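Local atomic coordinates of hydrazine synthase subunit alpha (Candidatus Kuenenia stuttgartiensis, PDB entry 5C2V), a protein that catalyses the second half-reaction of hydrazine synthesis, condensing hydroxylamine made in the gamma subunit with ammonia, as part of the heme c-containing hydrazine synthase complex. Residues 80-88 / 384-394; 234-245 / 256-264. All blocks are in the same frame, centred on the assembly; numbering follows the deposited sequence.

The two contacts are a worked example of how a beta-propeller is held between its blades and within one of them. Contact 1 is partly buried. It joins edge strands 76-84 and 381-387 of adjacent sheets, and the loops after them, through side-chain polar bonds, one backbone bond and a lysine laid over a tryptophan. Contact 2 is buried, about 10 Å from the centre of the chain against about 27 Å for contact 1, and is a regular antiparallel hairpin with paired backbone bonds and mostly apolar side-chain packing. The two share no strand, yet they touch where Pro394 of contact 1 packs on Gly237 and on Thr234 O of contact 2.

Contact 1. Residues 80-88 / 384-394; sequences FDPCTYWDG and QPAPVYVKYKP
Gln384 OE1 is held by two groups: Asp81 N donates to it at 2.9 Å, tilted 31° from the carbonyl plane, and Thr35 OG1 of strand 31-37 bonds to it as well. The amide thereby bridges two sheets. Its NE2 faces Asp81 OD1, modelled too close for the bond's geometry to be trusted, while Asp81 OD2 is taken by Arg126 and Ser127 N. Further along, Pro82 CB and Ala386 CB pack at 4.2 Å, and Lys391 NZ is hydrogen-bonded to Tyr341 OH and makes only a weak bond to Thr84 OG1.

In the loops, Lys391 N donates to Trp86 O at 2.8 Å. Lys393 then crosses one face of the Trp86 indole: CG lies above the rim near CD2 and CE3, and the extended chain beyond it (chi2 174°, chi3 -176°) carries CE over the five-membered ring, 3.6 Å from its centroid. NZ, off-centre in a cation-pi contact, goes on to Ile136 O. Pro394 CD meets Trp86 CH2 obliquely at 3.6 Å.

Strand 381-387 pairs with the early strand 31-37, consistent with a Velcro-type closure of the six-bladed propeller, and the contact sets that closing blade against the neighbouring one that begins with 76-84.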
loop_
_atom_site.group_PDB
_atom_site.type_symbol
_atom_site.label_atom_id
_atom_site.label_comp_id
_atom_site.label_asym_id
_atom_site.label_seq_id
_atom_site.Cartn_x
_atom_site.Cartn_y
_atom_site.Cartn_z
ATOM N N PHE D 80 -31.394 4.086 -21.604
ATOM C CA PHE D 80 -30.154 3.317 -21.531
ATOM C C PHE D 80 -30.330 2.018 -20.742
ATOM O O PHE D 80 -31.436 1.685 -20.315
ATOM C CB PHE D 80 -29.040 4.165 -20.907
ATOM C CG PHE D 80 -29.366 4.690 -19.534
ATOM C CD1 PHE D 80 -30.169 5.809 -19.374
ATOM C CD2 PHE D 80 -28.860 4.070 -18.405
ATOM C CE1 PHE D 80 -30.467 6.293 -18.114
ATOM C CE2 PHE D 80 -29.155 4.550 -17.141
ATOM C CZ PHE D 80 -29.959 5.662 -16.996
ATOM N N ASP D 81 -29.225 1.296 -20.563
ATOM C CA ASP D 81 -29.193 0.020 -19.840
ATOM C C ASP D 81 -30.152 -1.038 -20.393
ATOM O O ASP D 81 -31.114 -1.411 -19.724
ATOM C CB ASP D 81 -29.497 0.245 -18.356
ATOM C CG ASP D 81 -28.318 0.822 -17.601
ATOM O OD1 ASP D 81 -27.169 0.617 -18.046
ATOM O OD2 ASP D 81 -28.539 1.477 -16.561
ATOM N N PRO D 82 -29.888 -1.530 -21.616
ATOM C CA PRO D 82 -30.727 -2.585 -22.195
ATOM C C PRO D 82 -30.494 -3.952 -21.550
ATOM O O PRO D 82 -29.347 -4.320 -21.304
ATOM C CB PRO D 82 -30.295 -2.613 -23.670
ATOM C CG PRO D 82 -29.417 -1.401 -23.868
ATOM C CD PRO D 82 -28.812 -1.128 -22.534
ATOM N N CYS D 83 -31.568 -4.690 -21.282
ATOM C CA CYS D 83 -31.454 -6.092 -20.883
ATOM C C CYS D 83 -32.541 -6.923 -21.556
ATOM O O CYS D 83 -33.727 -6.672 -21.353
ATOM C CB CYS D 83 -31.540 -6.234 -19.363
ATOM S SG CYS D 83 -31.160 -7.893 -18.746
ATOM N N THR D 84 -32.141 -7.926 -22.331
ATOM C CA THR D 84 -33.102 -8.717 -23.097
ATOM C C THR D 84 -33.803 -9.764 -22.236
ATOM O O THR D 84 -33.241 -10.260 -21.258
ATOM C CB THR D 84 -32.431 -9.430 -24.292
ATOM O OG1 THR D 84 -31.525 -10.430 -23.814
ATOM C CG2 THR D 84 -31.674 -8.433 -25.158
ATOM N N TYR D 85 -35.036 -10.095 -22.609
ATOM C CA TYR D 85 -35.793 -11.137 -21.927
ATOM C C TYR D 85 -35.260 -12.505 -22.341
ATOM O O TYR D 85 -34.332 -12.599 -23.144
ATOM C CB TYR D 85 -37.287 -11.013 -22.243
ATOM C CG TYR D 85 -38.210 -11.727 -21.275
ATOM C CD1 TYR D 85 -38.305 -11.325 -19.948
ATOM C CD2 TYR D 85 -39.001 -12.788 -21.695
ATOM C CE1 TYR D 85 -39.152 -11.970 -19.063
ATOM C CE2 TYR D 85 -39.851 -13.438 -20.818
ATOM C CZ TYR D 85 -39.922 -13.025 -19.504
ATOM O OH TYR D 85 -40.768 -13.671 -18.631
ATOM N N TRP D 86 -35.851 -13.562 -21.797
ATOM C CA TRP D 86 -35.359 -14.914 -22.027
ATOM C C TRP D 86 -35.535 -15.358 -23.478
ATOM O O TRP D 86 -34.644 -15.983 -24.051
ATOM C CB TRP D 86 -36.064 -15.896 -21.090
ATOM C CG TRP D 86 -36.077 -15.441 -19.661
ATOM C CD1 TRP D 86 -37.141 -14.938 -18.970
ATOM C CD2 TRP D 86 -34.970 -15.435 -18.751
ATOM N NE1 TRP D 86 -36.768 -14.627 -17.686
ATOM C CE2 TRP D 86 -35.440 -14.922 -17.525
ATOM C CE3 TRP D 86 -33.628 -15.817 -18.852
ATOM C CZ2 TRP D 86 -34.616 -14.780 -16.410
ATOM C CZ3 TRP D 86 -32.813 -15.676 -17.743
ATOM C CH2 TRP D 86 -33.309 -15.162 -16.539
ATOM N N ASP D 87 -36.683 -15.039 -24.068
ATOM C CA ASP D 87 -36.972 -15.444 -25.443
ATOM C C ASP D 87 -36.342 -14.512 -26.476
ATOM O O ASP D 87 -36.119 -14.904 -27.621
ATOM C CB ASP D 87 -38.483 -15.512 -25.667
ATOM C CG ASP D 87 -39.167 -14.181 -25.428
ATOM O OD1 ASP D 87 -38.583 -13.327 -24.728
ATOM O OD2 ASP D 87 -40.290 -13.988 -25.940
ATOM N N GLY D 88 -36.055 -13.281 -26.066
ATOM C CA GLY D 88 -35.454 -12.303 -26.956
ATOM C C GLY D 88 -36.455 -11.501 -27.769
ATOM O O GLY D 88 -36.085 -10.855 -28.750
ATOM N N GLN D 384 -22.829 -0.450 -24.243
ATOM C CA GLN D 384 -23.811 -1.389 -23.702
ATOM C C GLN D 384 -24.437 -2.295 -24.765
ATOM O O GLN D 384 -25.659 -2.322 -24.909
ATOM C CB GLN D 384 -24.917 -0.629 -22.963
ATOM C CG GLN D 384 -24.475 0.002 -21.656
ATOM C CD GLN D 384 -25.589 0.775 -20.979
ATOM O OE1 GLN D 384 -26.513 1.257 -21.634
ATOM N NE2 GLN D 384 -25.509 0.895 -19.658
ATOM N N PRO D 385 -23.606 -3.042 -25.517
ATOM C CA PRO D 385 -24.197 -3.947 -26.507
ATOM C C PRO D 385 -24.931 -5.114 -25.850
ATOM O O PRO D 385 -24.390 -5.758 -24.951
ATOM C CB PRO D 385 -22.983 -4.435 -27.302
ATOM C CG PRO D 385 -21.862 -4.373 -26.332
ATOM C CD PRO D 385 -22.140 -3.188 -25.445
ATOM N N ALA D 386 -26.152 -5.376 -26.301
ATOM C CA ALA D 386 -26.945 -6.483 -25.780
ATOM C C ALA D 386 -27.580 -7.265 -26.925
ATOM O O ALA D 386 -28.701 -6.966 -27.334
ATOM C CB ALA D 386 -28.011 -5.973 -24.823
ATOM N N PRO D 387 -26.859 -8.269 -27.446
ATOM C CA PRO D 387 -27.314 -9.057 -28.597
ATOM C C PRO D 387 -28.587 -9.837 -28.292
ATOM O O PRO D 387 -28.796 -10.240 -27.147
ATOM C CB PRO D 387 -26.141 -10.005 -28.856
ATOM C CG PRO D 387 -25.482 -10.147 -27.529
ATOM C CD PRO D 387 -25.604 -8.797 -26.882
ATOM N N VAL D 388 -29.429 -10.045 -29.300
ATOM C CA VAL D 388 -30.662 -10.790 -29.089
ATOM C C VAL D 388 -30.424 -12.283 -29.320
ATOM O O VAL D 388 -29.759 -12.686 -30.278
ATOM C CB VAL D 388 -31.817 -10.272 -29.994
ATOM C CG1 VAL D 388 -31.944 -8.761 -29.871
ATOM C CG2 VAL D 388 -31.620 -10.668 -31.451
ATOM N N TYR D 389 -30.950 -13.087 -28.399
ATOM C CA TYR D 389 -30.861 -14.543 -28.452
ATOM C C TYR D 389 -31.616 -15.129 -27.270
ATOM O O TYR D 389 -31.919 -14.424 -26.306
ATOM C CB TYR D 389 -29.403 -15.024 -28.441
ATOM C CG TYR D 389 -28.655 -14.781 -27.146
ATOM C CD1 TYR D 389 -28.036 -13.564 -26.896
ATOM C CD2 TYR D 389 -28.552 -15.777 -26.183
ATOM C CE1 TYR D 389 -27.343 -13.343 -25.717
ATOM C CE2 TYR D 389 -27.862 -15.567 -25.005
ATOM C CZ TYR D 389 -27.262 -14.348 -24.775
ATOM O OH TYR D 389 -26.576 -14.137 -23.600
ATOM N N VAL D 390 -31.915 -16.420 -27.340
ATOM C CA VAL D 390 -32.644 -17.079 -26.265
ATOM C C VAL D 390 -31.705 -17.429 -25.118
ATOM O O VAL D 390 -30.737 -18.169 -25.296
ATOM C CB VAL D 390 -33.353 -18.352 -26.759
ATOM C CG1 VAL D 390 -34.109 -19.012 -25.616
ATOM C CG2 VAL D 390 -34.296 -18.019 -27.906
ATOM N N LYS D 391 -31.998 -16.889 -23.940
ATOM C CA LYS D 391 -31.164 -17.114 -22.767
ATOM C C LYS D 391 -31.723 -18.218 -21.884
ATOM O O LYS D 391 -32.917 -18.239 -21.584
ATOM C CB LYS D 391 -31.026 -15.829 -21.951
ATOM C CG LYS D 391 -30.263 -14.727 -22.652
ATOM C CD LYS D 391 -30.232 -13.473 -21.806
ATOM C CE LYS D 391 -29.441 -12.380 -22.487
ATOM N NZ LYS D 391 -29.456 -11.123 -21.693
ATOM N N TYR D 392 -30.855 -19.132 -21.468
ATOM C CA TYR D 392 -31.249 -20.169 -20.527
ATOM C C TYR D 392 -31.534 -19.535 -19.173
ATOM O O TYR D 392 -30.933 -18.521 -18.816
ATOM C CB TYR D 392 -30.164 -21.239 -20.405
ATOM C CG TYR D 392 -30.644 -22.511 -19.745
ATOM C CD1 TYR D 392 -31.424 -23.424 -20.443
ATOM C CD2 TYR D 392 -30.319 -22.800 -18.427
ATOM C CE1 TYR D 392 -31.868 -24.588 -19.848
ATOM C CE2 TYR D 392 -30.758 -23.963 -17.822
ATOM C CZ TYR D 392 -31.532 -24.853 -18.538
ATOM O OH TYR D 392 -31.971 -26.013 -17.941
ATOM N N LYS D 393 -32.455 -20.126 -18.422
ATOM C CA LYS D 393 -32.847 -19.569 -17.134
ATOM C C LYS D 393 -32.072 -20.201 -15.984
ATOM O O LYS D 393 -31.995 -21.425 -15.877
ATOM C CB LYS D 393 -34.348 -19.747 -16.908
ATOM C CG LYS D 393 -35.213 -18.878 -17.804
ATOM C CD LYS D 393 -36.685 -19.217 -17.641
ATOM C CE LYS D 393 -37.547 -18.412 -18.599
ATOM N NZ LYS D 393 -38.942 -18.262 -18.097
ATOM N N PRO D 394 -31.485 -19.359 -15.122
ATOM C CA PRO D 394 -30.790 -19.824 -13.918
ATOM C C PRO D 394 -31.769 -20.328 -12.865
ATOM O O PRO D 394 -32.950 -19.987 -12.907
ATOM C CB PRO D 394 -30.053 -18.572 -13.423
ATOM C CG PRO D 394 -30.064 -17.619 -14.579
ATOM C CD PRO D 394 -31.330 -17.909 -15.315
#

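Contact 2. Residues 234-245 / 256-264; sequences TPDGNILFSSVQ and RVMICVDNW
Phe241 and Cys260, a hydrogen-bonded pair of this antiparallel hairpin, lie in its tightly packed middle. Their backbones exchange two bonds, Phe241 N to Cys260 O and Cys260 N to Phe241 O, both nearly straight. Phe241 chi1 of 63° sets CG between its own N and carbonyl carbon, which swings the ring toward the partner strand. Cys260 SG then sits over one face, 3.9 Å from the ring centroid and displaced toward the rim, while Asp262 CB reaches the ring edge at CE1, 3.6 Å away. On the same face of the sheet, Ser243 CB touches the same sulfur, and Met258, extended beyond CG, brings CE to Gln245 CG at 3.8 Å. The other face is mostly aliphatic: Leu240 CD1 fits between Ile259 CG2 and Val261 CG1, 3.6 Å from each.

Toward the strand ends the packing thins. Val244 and Val257 meet through their CG2 methyls alone, at 3.9 Å, and partly exposed Arg256 sends its guanidinium away from the hairpin to a long, weak ion pair with Asp277. At the opposite end a water adds to the direct contacts, donating to Gly237 O at 2.9 Å and accepting from Asn263 ND2. The type I turn from Thr234 to Gly237 is braced there by Asp236 OD1, which Thr234 OG1 and Asn238 ND2 approach from opposite faces of the carboxylate.

The hairpin supplies the two middle strands of a four-stranded propeller blade. Strand 228-233 flanks 239-245 and strand 270-273 flanks 256-262, Met258 lies about 4 Å by its side chain from a bound heme c, and Leu240 and Ile259 pack against strand 285-291 of the next blade.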
loop_
_atom_site.group_PDB
_atom_site.type_symbol
_atom_site.label_atom_id
_atom_site.label_comp_id
_atom_site.label_asym_id
_atom_site.label_seq_id
_atom_site.Cartn_x
_atom_site.Cartn_y
_atom_site.Cartn_z
ATOM N N THR D 234 -25.505 -15.235 -11.725
ATOM C CA THR D 234 -24.509 -16.275 -11.503
ATOM C C THR D 234 -25.000 -17.582 -12.120
ATOM O O THR D 234 -26.208 -17.797 -12.233
ATOM C CB THR D 234 -24.222 -16.486 -10.002
ATOM O OG1 THR D 234 -25.356 -17.099 -9.377
ATOM C CG2 THR D 234 -23.920 -15.159 -9.321
ATOM N N PRO D 235 -24.069 -18.458 -12.529
ATOM C CA PRO D 235 -24.449 -19.742 -13.131
ATOM C C PRO D 235 -25.249 -20.640 -12.184
ATOM O O PRO D 235 -25.979 -21.515 -12.649
ATOM C CB PRO D 235 -23.099 -20.379 -13.476
ATOM C CG PRO D 235 -22.161 -19.226 -13.611
ATOM C CD PRO D 235 -22.613 -18.238 -12.581
ATOM N N ASP D 236 -25.109 -20.428 -10.877
ATOM C CA ASP D 236 -25.859 -21.202 -9.889
ATOM C C ASP D 236 -27.144 -20.502 -9.434
ATOM O O ASP D 236 -27.821 -20.977 -8.524
ATOM C CB ASP D 236 -24.980 -21.532 -8.678
ATOM C CG ASP D 236 -24.094 -20.379 -8.261
ATOM O OD1 ASP D 236 -24.609 -19.255 -8.085
ATOM O OD2 ASP D 236 -22.875 -20.604 -8.105
ATOM N N GLY D 237 -27.476 -19.380 -10.068
ATOM C CA GLY D 237 -28.735 -18.705 -9.795
ATOM C C GLY D 237 -28.770 -17.641 -8.711
ATOM O O GLY D 237 -29.800 -17.448 -8.063
ATOM N N ASN D 238 -27.650 -16.956 -8.499
ATOM C CA ASN D 238 -27.626 -15.811 -7.592
ATOM C C ASN D 238 -27.344 -14.505 -8.335
ATOM O O ASN D 238 -27.152 -14.503 -9.552
ATOM C CB ASN D 238 -26.590 -16.026 -6.489
ATOM C CG ASN D 238 -26.819 -17.313 -5.723
ATOM O OD1 ASN D 238 -27.530 -17.333 -4.718
ATOM N ND2 ASN D 238 -26.217 -18.399 -6.196
ATOM N N ILE D 239 -27.322 -13.398 -7.599
ATOM C CA ILE D 239 -27.124 -12.080 -8.195
ATOM C C ILE D 239 -25.688 -11.584 -8.032
ATOM O O ILE D 239 -25.216 -11.378 -6.914
ATOM C CB ILE D 239 -28.080 -11.036 -7.583
ATOM C CG1 ILE D 239 -29.525 -11.538 -7.633
ATOM C CG2 ILE D 239 -27.945 -9.701 -8.303
ATOM C CD1 ILE D 239 -30.037 -11.797 -9.034
ATOM N N LEU D 240 -25.008 -11.395 -9.158
ATOM C CA LEU D 240 -23.637 -10.895 -9.178
ATOM C C LEU D 240 -23.618 -9.385 -9.386
ATOM O O LEU D 240 -24.247 -8.878 -10.314
ATOM C CB LEU D 240 -22.836 -11.586 -10.283
ATOM C CG LEU D 240 -21.391 -11.134 -10.506
ATOM C CD1 LEU D 240 -20.456 -11.784 -9.500
ATOM C CD2 LEU D 240 -20.948 -11.432 -11.931
ATOM N N PHE D 241 -22.896 -8.665 -8.531
ATOM C CA PHE D 241 -22.863 -7.209 -8.639
ATOM C C PHE D 241 -21.627 -6.571 -8.010
ATOM O O PHE D 241 -20.769 -7.253 -7.446
ATOM C CB PHE D 241 -24.125 -6.608 -8.009
ATOM C CG PHE D 241 -24.266 -6.883 -6.536
ATOM C CD1 PHE D 241 -24.757 -8.097 -6.087
ATOM C CD2 PHE D 241 -23.924 -5.918 -5.602
ATOM C CE1 PHE D 241 -24.892 -8.350 -4.734
ATOM C CE2 PHE D 241 -24.059 -6.165 -4.248
ATOM C CZ PHE D 241 -24.544 -7.382 -3.814
ATOM N N SER D 242 -21.557 -5.247 -8.116
ATOM C CA SER D 242 -20.453 -4.474 -7.561
ATOM C C SER D 242 -20.890 -3.760 -6.289
ATOM O O SER D 242 -21.991 -3.215 -6.217
ATOM C CB SER D 242 -19.936 -3.459 -8.582
ATOM O OG SER D 242 -19.507 -4.096 -9.772
ATOM N N SER D 243 -20.017 -3.765 -5.288
ATOM C CA SER D 243 -20.321 -3.153 -4.005
ATOM C C SER D 243 -19.210 -2.205 -3.578
ATOM O O SER D 243 -18.031 -2.550 -3.631
ATOM C CB SER D 243 -20.533 -4.227 -2.936
ATOM O OG SER D 243 -20.929 -3.651 -1.704
ATOM N N VAL D 244 -19.589 -1.007 -3.151
ATOM C CA VAL D 244 -18.608 -0.052 -2.668
ATOM C C VAL D 244 -18.467 -0.191 -1.163
ATOM O O VAL D 244 -19.385 0.151 -0.416
ATOM C CB VAL D 244 -19.004 1.397 -3.017
ATOM C CG1 VAL D 244 -18.008 2.381 -2.421
ATOM C CG2 VAL D 244 -19.105 1.575 -4.523
ATOM N N GLN D 245 -17.323 -0.690 -0.707
ATOM C CA GLN D 245 -17.091 -0.746 0.725
ATOM C C GLN D 245 -16.172 0.409 1.098
ATOM O O GLN D 245 -14.949 0.347 0.921
ATOM C CB GLN D 245 -16.480 -2.093 1.117
ATOM C CG GLN D 245 -17.281 -3.297 0.632
ATOM C CD GLN D 245 -18.575 -3.490 1.401
ATOM O OE1 GLN D 245 -18.615 -3.329 2.620
ATOM N NE2 GLN D 245 -19.643 -3.828 0.687
ATOM N N ARG D 256 -12.790 0.280 -1.079
ATOM C CA ARG D 256 -12.605 -0.487 -2.317
ATOM C C ARG D 256 -13.932 -0.860 -2.974
ATOM O O ARG D 256 -14.954 -0.964 -2.304
ATOM C CB ARG D 256 -11.796 -1.762 -2.052
ATOM C CG ARG D 256 -10.286 -1.569 -2.026
ATOM C CD ARG D 256 -9.555 -2.898 -1.900
ATOM N NE ARG D 256 -9.415 -3.328 -0.512
ATOM C CZ ARG D 256 -8.332 -3.116 0.230
ATOM N NH1 ARG D 256 -7.286 -2.483 -0.285
ATOM N NH2 ARG D 256 -8.293 -3.542 1.486
ATOM N N VAL D 257 -13.911 -1.064 -4.289
ATOM C CA VAL D 257 -15.093 -1.537 -5.005
ATOM C C VAL D 257 -14.923 -3.007 -5.375
ATOM O O VAL D 257 -14.097 -3.354 -6.218
ATOM C CB VAL D 257 -15.365 -0.713 -6.279
ATOM C CG1 VAL D 257 -16.552 -1.286 -7.038
ATOM C CG2 VAL D 257 -15.611 0.743 -5.922
ATOM N N MET D 258 -15.714 -3.865 -4.739
ATOM C CA MET D 258 -15.550 -5.308 -4.867
ATOM C C MET D 258 -16.629 -5.960 -5.723
ATOM O O MET D 258 -17.760 -5.484 -5.788
ATOM C CB MET D 258 -15.546 -5.967 -3.487
ATOM C CG MET D 258 -16.897 -5.945 -2.785
ATOM S SD MET D 258 -17.010 -7.128 -1.428
ATOM C CE MET D 258 -18.570 -6.655 -0.687
ATOM N N ILE D 259 -16.261 -7.045 -6.391
ATOM C CA ILE D 259 -17.236 -7.897 -7.051
ATOM C C ILE D 259 -17.731 -8.937 -6.055
ATOM O O ILE D 259 -16.930 -9.634 -5.426
ATOM C CB ILE D 259 -16.646 -8.595 -8.285
ATOM C CG1 ILE D 259 -16.123 -7.557 -9.276
ATOM C CG2 ILE D 259 -17.687 -9.483 -8.946
ATOM C CD1 ILE D 259 -15.520 -8.164 -10.512
ATOM N N CYS D 260 -19.050 -9.030 -5.900
ATOM C CA CYS D 260 -19.635 -9.962 -4.945
ATOM C C CYS D 260 -20.957 -10.543 -5.443
ATOM O O CYS D 260 -21.440 -10.185 -6.520
ATOM C CB CYS D 260 -19.844 -9.270 -3.596
ATOM S SG CYS D 260 -20.933 -7.830 -3.659
ATOM N N VAL D 261 -21.538 -11.441 -4.652
ATOM C CA VAL D 261 -22.827 -12.038 -4.985
ATOM C C VAL D 261 -23.779 -12.003 -3.795
ATOM O O VAL D 261 -23.351 -11.905 -2.645
ATOM C CB VAL D 261 -22.689 -13.503 -5.459
ATOM C CG1 VAL D 261 -21.804 -13.594 -6.689
ATOM C CG2 VAL D 261 -22.147 -14.377 -4.346
ATOM N N ASP D 262 -25.075 -12.074 -4.085
ATOM C CA ASP D 262 -26.093 -12.144 -3.044
ATOM C C ASP D 262 -27.333 -12.851 -3.577
ATOM O O ASP D 262 -27.588 -12.839 -4.780
ATOM C CB ASP D 262 -26.455 -10.741 -2.544
ATOM C CG ASP D 262 -27.227 -10.764 -1.235
ATOM O OD1 ASP D 262 -27.675 -11.852 -0.816
ATOM O OD2 ASP D 262 -27.392 -9.686 -0.625
ATOM N N ASN D 263 -28.099 -13.468 -2.685
ATOM C CA ASN D 263 -29.368 -14.066 -3.074
ATOM C C ASN D 263 -30.340 -12.975 -3.503
ATOM O O ASN D 263 -30.228 -11.832 -3.062
ATOM C CB ASN D 263 -29.955 -14.897 -1.932
ATOM C CG ASN D 263 -29.173 -16.171 -1.676
ATOM O OD1 ASN D 263 -28.827 -16.483 -0.537
ATOM N ND2 ASN D 263 -28.890 -16.915 -2.740
ATOM N N TRP D 264 -31.293 -13.326 -4.362
ATOM C CA TRP D 264 -32.176 -12.328 -4.957
ATOM C C TRP D 264 -33.093 -11.665 -3.928
ATOM O O TRP D 264 -33.706 -10.636 -4.213
ATOM C CB TRP D 264 -33.005 -12.957 -6.083
ATOM C CG TRP D 264 -33.977 -14.004 -5.639
ATOM C CD1 TRP D 264 -33.686 -15.272 -5.226
ATOM C CD2 TRP D 264 -35.404 -13.884 -5.594
ATOM N NE1 TRP D 264 -34.843 -15.943 -4.912
ATOM C CE2 TRP D 264 -35.910 -15.113 -5.130
ATOM C CE3 TRP D 264 -36.300 -12.854 -5.894
ATOM C CZ2 TRP D 264 -37.275 -15.341 -4.959
ATOM C CZ3 TRP D 264 -37.654 -13.082 -5.723
ATOM C CH2 TRP D 264 -38.128 -14.315 -5.260
HETATM O O HOH W 1 -29.996 -16.363 -5.390
#